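Local structure of DegV family protein (Streptococcus agalactiae, 3LUP) at residues Asp25-Asp30 with Glu80-Thr85; Ala70-Leu75 with Gln104-Glu109; Glu219-Met224 with Tyr230-Ile235. The protein binds a long-chain fatty acid, captured here as elaidic acid, and may take part in lipid transport or fatty acid metabolism. All coordinates share one frame; numbering follows the deposited sequence.

Contact 1 of 3, residues Asp25-Asp30 with Glu80-Thr85; sequences DVYVLD and EKEGYT
The CA atoms of Asp25 and Tyr84 are the nearest pair across the two segments, 9.1 Å apart, and the start of strand 26-29, with Asp25 just before it, meets the turn after helix 69-81 through side chains. The centre of the contact is the phenol oxygen of Tyr84. Its hydroxyl donates to Asp25 OD1 at 2.7 Å and accepts from the hydroxyl of Tyr27, Tyr27 OH lying 2.8 Å from Tyr84 OH. The carboxylate of Asp25 meets the phenol at the edge of the Tyr84 ring, its plane 87° from that of the ring, and OD1 offers its anti lone pair, the one turned away from OD2. The two tyrosines come from opposite directions and form an offset edge-to-face pair, the edge of Tyr27 toward the face of Tyr84, with centroids 6.0 Å apart and planes at 81°. In each tyrosine CG stands anti to the carbonyl carbon, which sends the two rings at one another across the gap. Glu82 reaches the margin of the site: its OE1 is 3.6 Å from Tyr27 OH, close without bonding, while OE2 has a weak bond to Gln78. Just beyond, Gly83 leaves the helix with a positive phi of 92° in a Schellman motif, and Tyr84 follows directly, turned toward the strand. Lys5 adds a cation-pi contact to the Tyr84 ring, and Leu79 packs on both tyrosines. The contact thus ties an edge strand of the parallel sheet to the exit of the helix that covers it. The relay from Tyr27 through Tyr84 to Asp25 fixes the rotation of the central hydroxyl, and the negative carboxylate at its end would probably polarise both phenols in the same direction.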
ATOM      1  N   ASP A  25     -12.753 -12.819   9.364  1.00 36.04           N
ATOM      2  CA  ASP A  25     -11.814 -12.353  10.374  1.00 35.61           C
ATOM      3  C   ASP A  25     -11.023 -11.139   9.900  1.00 35.06           C
ATOM      4  O   ASP A  25     -10.086 -10.696  10.569  1.00 34.99           O
ATOM      5  CB  ASP A  25     -10.870 -13.481  10.789  1.00 35.67           C
ATOM      6  CG  ASP A  25     -11.603 -14.660  11.431  1.00 36.15           C
ATOM      7  OD1 ASP A  25     -12.622 -14.434  12.123  1.00 34.65           O
ATOM      8  OD2 ASP A  25     -11.139 -15.814  11.251  1.00 35.68           O
ATOM      9  N   VAL A  26     -11.426 -10.596   8.755  1.00 34.40           N
ATOM     10  CA  VAL A  26     -10.736  -9.460   8.151  1.00 33.96           C
ATOM     11  C   VAL A  26     -11.566  -8.189   8.317  1.00 33.86           C
ATOM     12  O   VAL A  26     -12.713  -8.145   7.913  1.00 34.07           O
ATOM     13  CB  VAL A  26     -10.372  -9.731   6.654  1.00 33.81           C
ATOM     14  CG1 VAL A  26      -9.782  -8.505   6.001  1.00 33.29           C
ATOM     15  CG2 VAL A  26      -9.379 -10.877   6.547  1.00 33.03           C
ATOM     16  N   TYR A  27     -10.983  -7.169   8.944  1.00 33.90           N
ATOM     17  CA  TYR A  27     -11.661  -5.886   9.136  1.00 33.78           C
ATOM     18  C   TYR A  27     -10.895  -4.752   8.449  1.00 33.82           C
ATOM     19  O   TYR A  27      -9.663  -4.668   8.556  1.00 34.06           O
ATOM     20  CB  TYR A  27     -11.880  -5.622  10.627  1.00 33.52           C
ATOM     21  CG  TYR A  27     -12.672  -6.731  11.278  1.00 33.50           C
ATOM     22  CD1 TYR A  27     -14.051  -6.616  11.457  1.00 32.48           C
ATOM     23  CD2 TYR A  27     -12.041  -7.924  11.683  1.00 33.46           C
ATOM     24  CE1 TYR A  27     -14.791  -7.651  12.037  1.00 32.53           C
ATOM     25  CE2 TYR A  27     -12.766  -8.969  12.258  1.00 32.27           C
ATOM     26  CZ  TYR A  27     -14.142  -8.825  12.432  1.00 33.09           C
ATOM     27  OH  TYR A  27     -14.865  -9.847  13.008  1.00 32.68           O
ATOM     28  N   VAL A  28     -11.624  -3.906   7.722  1.00 33.73           N
ATOM     29  CA  VAL A  28     -11.013  -2.867   6.895  1.00 33.64           C
ATOM     30  C   VAL A  28     -11.508  -1.498   7.302  1.00 34.05           C
ATOM     31  O   VAL A  28     -12.694  -1.189   7.142  1.00 34.04           O
ATOM     32  CB  VAL A  28     -11.316  -3.030   5.370  1.00 33.39           C
ATOM     33  CG1 VAL A  28     -10.417  -2.114   4.591  1.00 33.46           C
ATOM     34  CG2 VAL A  28     -11.135  -4.457   4.893  1.00 32.32           C
ATOM     35  N   LEU A  29     -10.588  -0.683   7.804  1.00 34.51           N
ATOM     36  CA  LEU A  29     -10.855   0.713   8.154  1.00 35.47           C
ATOM     37  C   LEU A  29     -10.858   1.591   6.908  1.00 35.91           C
ATOM     38  O   LEU A  29      -9.987   1.434   6.053  1.00 36.20           O
ATOM     39  CB  LEU A  29      -9.765   1.224   9.097  1.00 35.33           C
ATOM     40  CG  LEU A  29      -9.852   1.024  10.605  1.00 36.10           C
ATOM     41  CD1 LEU A  29     -10.570  -0.251  10.964  1.00 38.36           C
ATOM     42  CD2 LEU A  29      -8.456   1.054  11.220  1.00 35.87           C
ATOM     43  N   ASP A  30     -11.805   2.529   6.822  1.00 36.26           N
ATOM     44  CA  ASP A  30     -11.873   3.450   5.683  1.00 36.99           C
ATOM     45  C   ASP A  30     -10.941   4.652   5.789  1.00 37.08           C
ATOM     46  O   ASP A  30     -10.775   5.236   6.859  1.00 37.63           O
ATOM     47  CB  ASP A  30     -13.305   3.930   5.454  1.00 37.19           C
ATOM     48  CG  ASP A  30     -14.265   2.786   5.165  1.00 38.80           C
ATOM     49  OD1 ASP A  30     -13.872   1.801   4.492  1.00 39.59           O
ATOM     50  OD2 ASP A  30     -15.425   2.870   5.628  1.00 40.66           O
ATOM     51  N   GLU A  80     -13.021  -7.973  21.008  1.00 36.97           N
ATOM     52  CA  GLU A  80     -12.860  -8.541  22.344  1.00 37.07           C
ATOM     53  C   GLU A  80     -14.123  -9.244  22.819  1.00 36.70           C
ATOM     54  O   GLU A  80     -14.045 -10.348  23.353  1.00 36.79           O
ATOM     55  CB  GLU A  80     -12.455  -7.450  23.334  1.00 37.47           C
ATOM     56  CG  GLU A  80     -12.219  -7.885  24.784  1.00 39.32           C
ATOM     57  CD  GLU A  80     -11.732  -6.716  25.659  1.00 44.03           C
ATOM     58  OE1 GLU A  80     -10.814  -5.962  25.226  1.00 46.09           O
ATOM     59  OE2 GLU A  80     -12.270  -6.539  26.779  1.00 45.08           O
ATOM     60  N   LYS A  81     -15.280  -8.606  22.630  1.00 36.22           N
ATOM     61  CA  LYS A  81     -16.551  -9.223  23.023  1.00 35.83           C
ATOM     62  C   LYS A  81     -17.128 -10.189  21.977  1.00 34.98           C
ATOM     63  O   LYS A  81     -18.011 -10.981  22.270  1.00 34.49           O
ATOM     64  CB  LYS A  81     -17.575  -8.191  23.509  1.00 36.05           C
ATOM     65  CG  LYS A  81     -17.806  -6.999  22.620  1.00 37.11           C
ATOM     66  CD  LYS A  81     -18.409  -5.852  23.437  1.00 39.15           C
ATOM     67  CE  LYS A  81     -19.239  -4.931  22.554  1.00 42.28           C
ATOM     68  NZ  LYS A  81     -19.517  -3.595  23.176  1.00 44.70           N
ATOM     69  N   GLU A  82     -16.595 -10.145  20.767  1.00 34.36           N
ATOM     70  CA  GLU A  82     -16.966 -11.126  19.771  1.00 33.80           C
ATOM     71  C   GLU A  82     -16.163 -12.428  19.995  1.00 33.19           C
ATOM     72  O   GLU A  82     -16.346 -13.414  19.262  1.00 33.12           O
ATOM     73  CB  GLU A  82     -16.784 -10.541  18.363  1.00 33.94           C
ATOM     74  CG  GLU A  82     -18.044 -10.611  17.536  1.00 36.01           C
ATOM     75  CD  GLU A  82     -18.180  -9.497  16.498  1.00 40.20           C
ATOM     76  OE1 GLU A  82     -17.217  -9.248  15.721  1.00 41.74           O
ATOM     77  OE2 GLU A  82     -19.279  -8.885  16.446  1.00 40.84           O
ATOM     78  N   GLY A  83     -15.293 -12.428  21.017  1.00 32.20           N
ATOM     79  CA  GLY A  83     -14.497 -13.602  21.392  1.00 31.03           C
ATOM     80  C   GLY A  83     -13.101 -13.778  20.785  1.00 30.90           C
ATOM     81  O   GLY A  83     -12.434 -14.784  21.048  1.00 30.96           O
ATOM     82  N   TYR A  84     -12.638 -12.822  19.981  1.00 30.30           N
ATOM     83  CA  TYR A  84     -11.282 -12.884  19.429  1.00 30.05           C
ATOM     84  C   TYR A  84     -10.219 -12.780  20.518  1.00 30.27           C
ATOM     85  O   TYR A  84     -10.402 -12.050  21.486  1.00 30.63           O
ATOM     86  CB  TYR A  84     -11.060 -11.761  18.430  1.00 29.78           C
ATOM     87  CG  TYR A  84     -11.759 -11.927  17.107  1.00 29.59           C
ATOM     88  CD1 TYR A  84     -11.103 -12.510  16.025  1.00 28.69           C
ATOM     89  CD2 TYR A  84     -13.077 -11.477  16.927  1.00 29.21           C
ATOM     90  CE1 TYR A  84     -11.736 -12.645  14.792  1.00 29.43           C
ATOM     91  CE2 TYR A  84     -13.724 -11.611  15.706  1.00 28.17           C
ATOM     92  CZ  TYR A  84     -13.048 -12.194  14.646  1.00 29.29           C
ATOM     93  OH  TYR A  84     -13.670 -12.328  13.431  1.00 29.66           O
ATOM     94  N   THR A  85      -9.101 -13.487  20.356  1.00 30.40           N
ATOM     95  CA  THR A  85      -8.036 -13.481  21.374  1.00 30.24           C
ATOM     96  C   THR A  85      -6.808 -12.675  20.968  1.00 30.48           C
ATOM     97  O   THR A  85      -6.149 -12.083  21.818  1.00 30.86           O
ATOM     98  CB  THR A  85      -7.575 -14.900  21.724  1.00 30.15           C
ATOM     99  OG1 THR A  85      -6.958 -15.497  20.576  1.00 29.47           O
ATOM    100  CG2 THR A  85      -8.753 -15.741  22.176  1.00 29.63           C
TER

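Contact 2 of 3, residues Ala70-Leu75 with Gln104-Glu109; sequences AELDDL and QFLIEE
Leu72 and Leu106 face each other through different first torsions: in Leu72 the chi1 of -179° carries CG to the position opposite the backbone N, whereas in Leu106 CG is anti to the carbonyl carbon (chi1 -76°) and the branch is thrown toward helix 69-81. The chains cross obliquely. Leu106 CD1 does the touching, lying 3.9 Å from Leu72 CG and 4.0 Å from Leu72 CD2, so that one methyl rests against CG and the CD2 branch of Leu72. Its second methyl serves two neighbours. Leu106 CD2 lies 3.9 Å from Asp73 OD1, the two side chains meeting at about a right angle, and within its own segment it lies 3.5 Å above the plane of the neighbouring Phe105 ring, offset toward the rim.

Both helical segments belong to crossover connections of the parallel four-stranded sheet: helix 69-81 comes between strands 26-29 and 86-89, and the short, weakly bonded helix 106-109 between strands 86-89 and 114-116. Here the two connections pack side by side, with the CA atoms of Asp73 and Leu106 7.1 Å apart, and Leu72 also leans on Leu29 of the sheet beneath.

At the less buried margin the carboxylate of Asp73 is anchored elsewhere than on Leu106: OD1 is hydrogen-bonded to His110 NE2, just past the short helix. That bond adds a polar link between helix 69-81 and the residue that follows helix 106-109. Glu109 OE1, of like charge, is 6.7 Å from Asp73 OD1 and not in contact with it.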
ATOM      1  N   ALA A  70     -11.038   6.481  16.592  1.00 36.79           N
ATOM      2  CA  ALA A  70     -12.251   6.085  17.295  1.00 36.44           C
ATOM      3  C   ALA A  70     -12.857   4.817  16.699  1.00 36.34           C
ATOM      4  O   ALA A  70     -13.373   3.979  17.433  1.00 36.31           O
ATOM      5  CB  ALA A  70     -13.262   7.221  17.298  1.00 36.10           C
ATOM      6  N   GLU A  71     -12.785   4.675  15.380  1.00 36.22           N
ATOM      7  CA  GLU A  71     -13.313   3.487  14.718  1.00 36.67           C
ATOM      8  C   GLU A  71     -12.494   2.249  15.050  1.00 36.50           C
ATOM      9  O   GLU A  71     -13.051   1.191  15.323  1.00 36.45           O
ATOM     10  CB  GLU A  71     -13.378   3.677  13.207  1.00 36.61           C
ATOM     11  CG  GLU A  71     -14.523   4.531  12.759  1.00 38.66           C
ATOM     12  CD  GLU A  71     -14.843   4.356  11.290  1.00 42.36           C
ATOM     13  OE1 GLU A  71     -13.974   3.852  10.548  1.00 44.59           O
ATOM     14  OE2 GLU A  71     -15.967   4.720  10.874  1.00 43.32           O
ATOM     15  N   LEU A  72     -11.173   2.388  15.017  1.00 36.58           N
ATOM     16  CA  LEU A  72     -10.290   1.321  15.458  1.00 36.88           C
ATOM     17  C   LEU A  72     -10.591   0.949  16.910  1.00 37.27           C
ATOM     18  O   LEU A  72     -10.803  -0.225  17.233  1.00 37.52           O
ATOM     19  CB  LEU A  72      -8.815   1.721  15.295  1.00 36.58           C
ATOM     20  CG  LEU A  72      -7.732   0.696  15.683  1.00 36.13           C
ATOM     21  CD1 LEU A  72      -8.042  -0.751  15.224  1.00 33.25           C
ATOM     22  CD2 LEU A  72      -6.348   1.152  15.198  1.00 34.85           C
ATOM     23  N   ASP A  73     -10.619   1.959  17.772  1.00 37.64           N
ATOM     24  CA  ASP A  73     -10.881   1.774  19.188  1.00 37.99           C
ATOM     25  C   ASP A  73     -12.136   0.952  19.432  1.00 37.84           C
ATOM     26  O   ASP A  73     -12.098  -0.024  20.178  1.00 37.83           O
ATOM     27  CB  ASP A  73     -11.013   3.126  19.870  1.00 38.39           C
ATOM     28  CG  ASP A  73     -11.193   3.001  21.349  1.00 40.19           C
ATOM     29  OD1 ASP A  73     -10.437   2.210  21.956  1.00 42.50           O
ATOM     30  OD2 ASP A  73     -12.088   3.682  21.904  1.00 42.25           O
ATOM     31  N   ASP A  74     -13.234   1.351  18.789  1.00 37.66           N
ATOM     32  CA  ASP A  74     -14.524   0.669  18.906  1.00 37.81           C
ATOM     33  C   ASP A  74     -14.530  -0.741  18.273  1.00 37.58           C
ATOM     34  O   ASP A  74     -15.229  -1.648  18.752  1.00 37.39           O
ATOM     35  CB  ASP A  74     -15.646   1.534  18.306  1.00 38.08           C
ATOM     36  CG  ASP A  74     -15.810   2.897  19.020  1.00 39.80           C
ATOM     37  OD1 ASP A  74     -15.626   2.975  20.263  1.00 40.57           O
ATOM     38  OD2 ASP A  74     -16.141   3.898  18.327  1.00 41.21           O
ATOM     39  N   LEU A  75     -13.757  -0.913  17.201  1.00 37.29           N
ATOM     40  CA  LEU A  75     -13.591  -2.213  16.558  1.00 37.01           C
ATOM     41  C   LEU A  75     -12.826  -3.189  17.462  1.00 37.07           C
ATOM     42  O   LEU A  75     -13.159  -4.377  17.539  1.00 36.92           O
ATOM     43  CB  LEU A  75     -12.859  -2.068  15.224  1.00 36.66           C
ATOM     44  CG  LEU A  75     -12.685  -3.354  14.406  1.00 36.78           C
ATOM     45  CD1 LEU A  75     -14.024  -4.036  14.093  1.00 36.44           C
ATOM     46  CD2 LEU A  75     -11.957  -3.050  13.130  1.00 37.47           C
ATOM     47  N   GLN A 104      -0.542   3.498  18.244  1.00 37.52           N
ATOM     48  CA  GLN A 104       0.288   2.644  19.114  1.00 37.65           C
ATOM     49  C   GLN A 104      -0.168   2.579  20.568  1.00 37.78           C
ATOM     50  O   GLN A 104      -0.039   1.532  21.226  1.00 37.89           O
ATOM     51  CB  GLN A 104       1.760   3.061  19.083  1.00 37.65           C
ATOM     52  CG  GLN A 104       2.482   2.834  17.768  1.00 38.62           C
ATOM     53  CD  GLN A 104       2.266   1.448  17.188  1.00 40.30           C
ATOM     54  OE1 GLN A 104       2.707   0.439  17.746  1.00 39.77           O
ATOM     55  NE2 GLN A 104       1.583   1.395  16.044  1.00 41.51           N
ATOM     56  N   PHE A 105      -0.685   3.694  21.078  1.00 37.66           N
ATOM     57  CA  PHE A 105      -1.120   3.744  22.469  1.00 37.67           C
ATOM     58  C   PHE A 105      -2.281   2.781  22.697  1.00 37.54           C
ATOM     59  O   PHE A 105      -2.469   2.282  23.800  1.00 37.90           O
ATOM     60  CB  PHE A 105      -1.478   5.173  22.891  1.00 37.64           C
ATOM     61  CG  PHE A 105      -2.834   5.633  22.420  1.00 38.80           C
ATOM     62  CD1 PHE A 105      -3.055   5.946  21.076  1.00 39.79           C
ATOM     63  CD2 PHE A 105      -3.891   5.761  23.323  1.00 39.91           C
ATOM     64  CE1 PHE A 105      -4.311   6.371  20.638  1.00 40.30           C
ATOM     65  CE2 PHE A 105      -5.149   6.190  22.899  1.00 40.45           C
ATOM     66  CZ  PHE A 105      -5.360   6.499  21.555  1.00 40.71           C
ATOM     67  N   LEU A 106      -3.034   2.498  21.639  1.00 37.45           N
ATOM     68  CA  LEU A 106      -4.203   1.633  21.734  1.00 37.59           C
ATOM     69  C   LEU A 106      -3.912   0.211  22.213  1.00 37.74           C
ATOM     70  O   LEU A 106      -4.784  -0.437  22.795  1.00 37.78           O
ATOM     71  CB  LEU A 106      -4.997   1.627  20.421  1.00 37.58           C
ATOM     72  CG  LEU A 106      -5.863   2.864  20.103  1.00 37.41           C
ATOM     73  CD1 LEU A 106      -6.754   2.614  18.889  1.00 36.30           C
ATOM     74  CD2 LEU A 106      -6.729   3.278  21.294  1.00 37.04           C
ATOM     75  N   ILE A 107      -2.693  -0.272  21.985  1.00 37.89           N
ATOM     76  CA  ILE A 107      -2.286  -1.590  22.493  1.00 37.87           C
ATOM     77  C   ILE A 107      -2.379  -1.681  24.027  1.00 38.35           C
ATOM     78  O   ILE A 107      -2.828  -2.703  24.563  1.00 38.72           O
ATOM     79  CB  ILE A 107      -0.882  -1.994  21.986  1.00 37.89           C
ATOM     80  CG1 ILE A 107      -0.890  -2.066  20.445  1.00 37.42           C
ATOM     81  CG2 ILE A 107      -0.402  -3.317  22.648  1.00 36.68           C
ATOM     82  CD1 ILE A 107       0.487  -1.925  19.784  1.00 36.72           C
ATOM     83  N   GLU A 108      -1.982  -0.614  24.719  1.00 38.39           N
ATOM     84  CA  GLU A 108      -2.106  -0.540  26.182  1.00 38.73           C
ATOM     85  C   GLU A 108      -3.541  -0.356  26.691  1.00 37.97           C
ATOM     86  O   GLU A 108      -3.831  -0.674  27.847  1.00 37.60           O
ATOM     87  CB  GLU A 108      -1.216   0.577  26.730  1.00 39.38           C
ATOM     88  CG  GLU A 108       0.188   0.116  27.099  1.00 42.58           C
ATOM     89  CD  GLU A 108       0.803  -0.794  26.045  1.00 46.24           C
ATOM     90  OE1 GLU A 108       1.124  -0.306  24.928  1.00 47.61           O
ATOM     91  OE2 GLU A 108       0.953  -2.003  26.341  1.00 47.78           O
ATOM     92  N   GLU A 109      -4.422   0.154  25.822  1.00 37.17           N
ATOM     93  CA  GLU A 109      -5.824   0.457  26.170  1.00 36.45           C
ATOM     94  C   GLU A 109      -6.763  -0.751  26.040  1.00 35.52           C
ATOM     95  O   GLU A 109      -7.910  -0.692  26.487  1.00 34.80           O
ATOM     96  CB  GLU A 109      -6.381   1.608  25.313  1.00 36.65           C
ATOM     97  CG  GLU A 109      -5.520   2.868  25.256  1.00 38.12           C
ATOM     98  CD  GLU A 109      -5.586   3.715  26.516  1.00 39.20           C
ATOM     99  OE1 GLU A 109      -6.556   3.565  27.289  1.00 39.14           O
ATOM    100  OE2 GLU A 109      -4.668   4.544  26.722  1.00 39.98           O
TER

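Contact 3 of 3, residues Glu219-Met224 with Tyr230-Ile235; sequences EIVKEM and YDIAII
Val221 and Ile232 reach toward each other tip to tip, the helix offering a methyl and the strand the end of its longer branch: Val221 CG1 and Ile232 CD1 are 4.1 Å apart. The first torsions suit this meeting. Val221 holds CG1 opposite its backbone N (chi1 174°), and Ile232 has CG1 anti to the carbonyl carbon (chi1 -43°), from where the extended branch pushes CD1 out toward the helix. The backbones remain well apart, Val221 CA lying 8.5 Å from Ile232 CA, and the neighbouring residues Phe279, Leu250 and Leu255 also pack on Val221.

The helix here, 210-224, lies on one face of the mixed six-stranded sheet, and the chain passes from its C-terminal end through a short loop into strand 230-236, which runs between strands 277-283 and 259-263. The contact is therefore helix-on-sheet packing between consecutive elements of the chain. Helix 240-252 covers the same face farther along, where Ile234 packs against Ala243, Leu246 and Tyr247.

Nearer the loop, Tyr230 points toward the last turn of the helix and comes obliquely to the carbonyl of Met224, a selenomethionine. Tyr230 OH is 3.8 Å from Met224 O, a van der Waals approach; the hydroxyl is instead hydrogen-bonded to Asp227 OD1 in the connecting loop. The side chain of Met224 turns its end away from the strand and packs on Ile281, which Tyr230 touches as well. Farther along the strand, Ile235 touches the elaidic acid and lines its pocket.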
ATOM      1  N   GLU A 219      14.049  -4.198 -15.090  1.00 35.92           N
ATOM      2  CA  GLU A 219      15.362  -4.656 -14.633  1.00 36.01           C
ATOM      3  C   GLU A 219      15.445  -4.738 -13.110  1.00 35.48           C
ATOM      4  O   GLU A 219      16.050  -5.671 -12.562  1.00 35.41           O
ATOM      5  CB  GLU A 219      16.473  -3.775 -15.189  1.00 36.39           C
ATOM      6  CG  GLU A 219      16.765  -4.030 -16.663  1.00 38.60           C
ATOM      7  CD  GLU A 219      17.491  -2.871 -17.331  1.00 43.01           C
ATOM      8  OE1 GLU A 219      18.111  -2.049 -16.610  1.00 45.17           O
ATOM      9  OE2 GLU A 219      17.441  -2.774 -18.582  1.00 44.48           O
ATOM     10  N   ILE A 220      14.806  -3.781 -12.441  1.00 34.79           N
ATOM     11  CA  ILE A 220      14.824  -3.700 -10.984  1.00 34.05           C
ATOM     12  C   ILE A 220      14.078  -4.871 -10.364  1.00 34.08           C
ATOM     13  O   ILE A 220      14.543  -5.451  -9.383  1.00 34.25           O
ATOM     14  CB  ILE A 220      14.249  -2.364 -10.477  1.00 33.79           C
ATOM     15  CG1 ILE A 220      15.208  -1.215 -10.800  1.00 33.25           C
ATOM     16  CG2 ILE A 220      14.051  -2.414  -8.986  1.00 33.52           C
ATOM     17  CD1 ILE A 220      14.670   0.162 -10.504  1.00 30.29           C
ATOM     18  N   VAL A 221      12.931  -5.220 -10.944  1.00 34.23           N
ATOM     19  CA  VAL A 221      12.174  -6.414 -10.529  1.00 34.45           C
ATOM     20  C   VAL A 221      13.050  -7.677 -10.561  1.00 34.62           C
ATOM     21  O   VAL A 221      12.982  -8.519  -9.659  1.00 34.07           O
ATOM     22  CB  VAL A 221      10.943  -6.668 -11.439  1.00 34.46           C
ATOM     23  CG1 VAL A 221      10.266  -7.979 -11.078  1.00 34.80           C
ATOM     24  CG2 VAL A 221       9.947  -5.540 -11.344  1.00 34.16           C
ATOM     25  N   LYS A 222      13.879  -7.784 -11.600  1.00 34.97           N
ATOM     26  CA  LYS A 222      14.683  -8.968 -11.807  1.00 35.74           C
ATOM     27  C   LYS A 222      15.750  -9.062 -10.729  1.00 36.04           C
ATOM     28  O   LYS A 222      16.082 -10.172 -10.268  1.00 35.69           O
ATOM     29  CB  LYS A 222      15.319  -8.946 -13.197  1.00 36.27           C
ATOM     30  CG  LYS A 222      15.761 -10.309 -13.723  1.00 37.38           C
ATOM     31  CD  LYS A 222      16.225 -10.217 -15.184  1.00 40.92           C
ATOM     32  CE  LYS A 222      16.184 -11.606 -15.887  1.00 43.14           C
ATOM     33  NZ  LYS A 222      16.692 -11.590 -17.310  1.00 43.32           N
ATOM     34  N   GLU A 223      16.273  -7.896 -10.332  1.00 36.15           N
ATOM     35  CA  GLU A 223      17.270  -7.807  -9.268  1.00 36.57           C
ATOM     36  C   GLU A 223      16.653  -8.151  -7.934  1.00 36.12           C
ATOM     37  O   GLU A 223      17.156  -9.012  -7.200  1.00 36.04           O
ATOM     38  CB  GLU A 223      17.842  -6.404  -9.178  1.00 36.78           C
ATOM     39  CG  GLU A 223      18.765  -6.043 -10.318  1.00 40.76           C
ATOM     40  CD  GLU A 223      19.571  -4.783 -10.023  1.00 45.58           C
ATOM     41  OE1 GLU A 223      19.394  -4.203  -8.912  1.00 46.99           O
ATOM     42  OE2 GLU A 223      20.384  -4.387 -10.901  1.00 46.64           O
HETATM   43  N   MSE A 224      15.550  -7.468  -7.637  1.00 35.45           N
HETATM   44  CA  MSE A 224      14.874  -7.586  -6.360  1.00 34.96           C
HETATM   45  C   MSE A 224      14.362  -8.999  -6.060  1.00 34.26           C
HETATM   46  O   MSE A 224      14.350  -9.417  -4.900  1.00 34.00           O
HETATM   47  CB  MSE A 224      13.741  -6.553  -6.279  1.00 35.12           C
HETATM   48  CG  MSE A 224      14.246  -5.120  -6.430  1.00 36.67           C
HETATM   49 SE   MSE A 224      15.316  -4.461  -4.905  0.75 41.56          SE
HETATM   50  CE  MSE A 224      16.900  -3.833  -5.864  1.00 40.85           C
ATOM     51  N   TYR A 230       8.500 -14.558  -5.218  1.00 29.18           N
ATOM     52  CA  TYR A 230       7.703 -13.366  -4.929  1.00 28.46           C
ATOM     53  C   TYR A 230       6.404 -13.278  -5.698  1.00 28.65           C
ATOM     54  O   TYR A 230       6.373 -13.526  -6.894  1.00 28.91           O
ATOM     55  CB  TYR A 230       8.509 -12.111  -5.247  1.00 28.19           C
ATOM     56  CG  TYR A 230       9.690 -11.884  -4.342  1.00 27.61           C
ATOM     57  CD1 TYR A 230       9.587 -11.053  -3.227  1.00 25.90           C
ATOM     58  CD2 TYR A 230      10.926 -12.502  -4.603  1.00 27.45           C
ATOM     59  CE1 TYR A 230      10.675 -10.836  -2.393  1.00 25.73           C
ATOM     60  CE2 TYR A 230      12.016 -12.296  -3.769  1.00 26.82           C
ATOM     61  CZ  TYR A 230      11.883 -11.456  -2.671  1.00 27.03           C
ATOM     62  OH  TYR A 230      12.965 -11.251  -1.842  1.00 28.95           O
ATOM     63  N   ASP A 231       5.331 -12.894  -5.017  1.00 28.92           N
ATOM     64  CA  ASP A 231       4.146 -12.388  -5.712  1.00 29.23           C
ATOM     65  C   ASP A 231       4.475 -10.988  -6.260  1.00 29.23           C
ATOM     66  O   ASP A 231       4.943 -10.113  -5.503  1.00 29.18           O
ATOM     67  CB  ASP A 231       2.933 -12.363  -4.775  1.00 29.08           C
ATOM     68  CG  ASP A 231       2.393 -13.783  -4.459  1.00 31.14           C
ATOM     69  OD1 ASP A 231       2.151 -14.564  -5.419  1.00 31.95           O
ATOM     70  OD2 ASP A 231       2.198 -14.118  -3.259  1.00 30.89           O
ATOM     71  N   ILE A 232       4.271 -10.788  -7.569  1.00 28.77           N
ATOM     72  CA  ILE A 232       4.560  -9.486  -8.201  1.00 29.04           C
ATOM     73  C   ILE A 232       3.297  -8.781  -8.727  1.00 29.27           C
ATOM     74  O   ILE A 232       2.462  -9.396  -9.397  1.00 29.90           O
ATOM     75  CB  ILE A 232       5.609  -9.583  -9.350  1.00 28.91           C
ATOM     76  CG1 ILE A 232       6.769 -10.490  -8.956  1.00 29.28           C
ATOM     77  CG2 ILE A 232       6.149  -8.198  -9.718  1.00 29.14           C
ATOM     78  CD1 ILE A 232       7.628 -10.908 -10.122  1.00 28.91           C
ATOM     79  N   ALA A 233       3.174  -7.488  -8.428  1.00 28.96           N
ATOM     80  CA  ALA A 233       1.996  -6.723  -8.794  1.00 28.78           C
ATOM     81  C   ALA A 233       2.421  -5.489  -9.579  1.00 28.95           C
ATOM     82  O   ALA A 233       3.274  -4.729  -9.118  1.00 29.48           O
ATOM     83  CB  ALA A 233       1.223  -6.315  -7.533  1.00 28.15           C
ATOM     84  N   ILE A 234       1.850  -5.302 -10.768  1.00 28.62           N
ATOM     85  CA  ILE A 234       1.967  -4.029 -11.461  1.00 28.48           C
ATOM     86  C   ILE A 234       0.708  -3.233 -11.139  1.00 28.60           C
ATOM     87  O   ILE A 234      -0.414  -3.724 -11.292  1.00 29.04           O
ATOM     88  CB  ILE A 234       2.082  -4.190 -12.970  1.00 28.55           C
ATOM     89  CG1 ILE A 234       3.244  -5.113 -13.320  1.00 28.58           C
ATOM     90  CG2 ILE A 234       2.252  -2.819 -13.636  1.00 27.49           C
ATOM     91  CD1 ILE A 234       3.149  -5.681 -14.727  1.00 29.29           C
ATOM     92  N   ILE A 235       0.895  -2.009 -10.674  1.00 28.31           N
ATOM     93  CA  ILE A 235      -0.219  -1.223 -10.167  1.00 28.12           C
ATOM     94  C   ILE A 235      -0.193   0.132 -10.859  1.00 28.20           C
ATOM     95  O   ILE A 235       0.871   0.705 -11.033  1.00 28.52           O
ATOM     96  CB  ILE A 235      -0.129  -1.049  -8.635  1.00 27.85           C
ATOM     97  CG1 ILE A 235       0.321  -2.358  -7.972  1.00 27.30           C
ATOM     98  CG2 ILE A 235      -1.463  -0.575  -8.066  1.00 27.73           C
ATOM     99  CD1 ILE A 235       1.393  -2.175  -6.922  1.00 26.12           C
TER

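In the fold
Contacts 1 and 2 share helix 69-81 and form one continuous piece of packing, their centres 12 Å apart. Leu75 bridges them: its CD2 lies 3.6 Å from Tyr27 CB and 3.8 Å from Leu29 CD1. Their segments alternate along the chain, and helix 69-81 is common to both, packing on strand 26-29 on one side and on helix 106-109 in contact 2. Contact 3 belongs to the mixed sheet on the opposite side of the chain's centre, about 32 Å from contact 1 and 35 Å from contact 2 between centres. It holds a residue of the fatty acid pocket, Ile235, whereas the Leu72 side chain of contact 2 is about 13 Å from the elaidic acid.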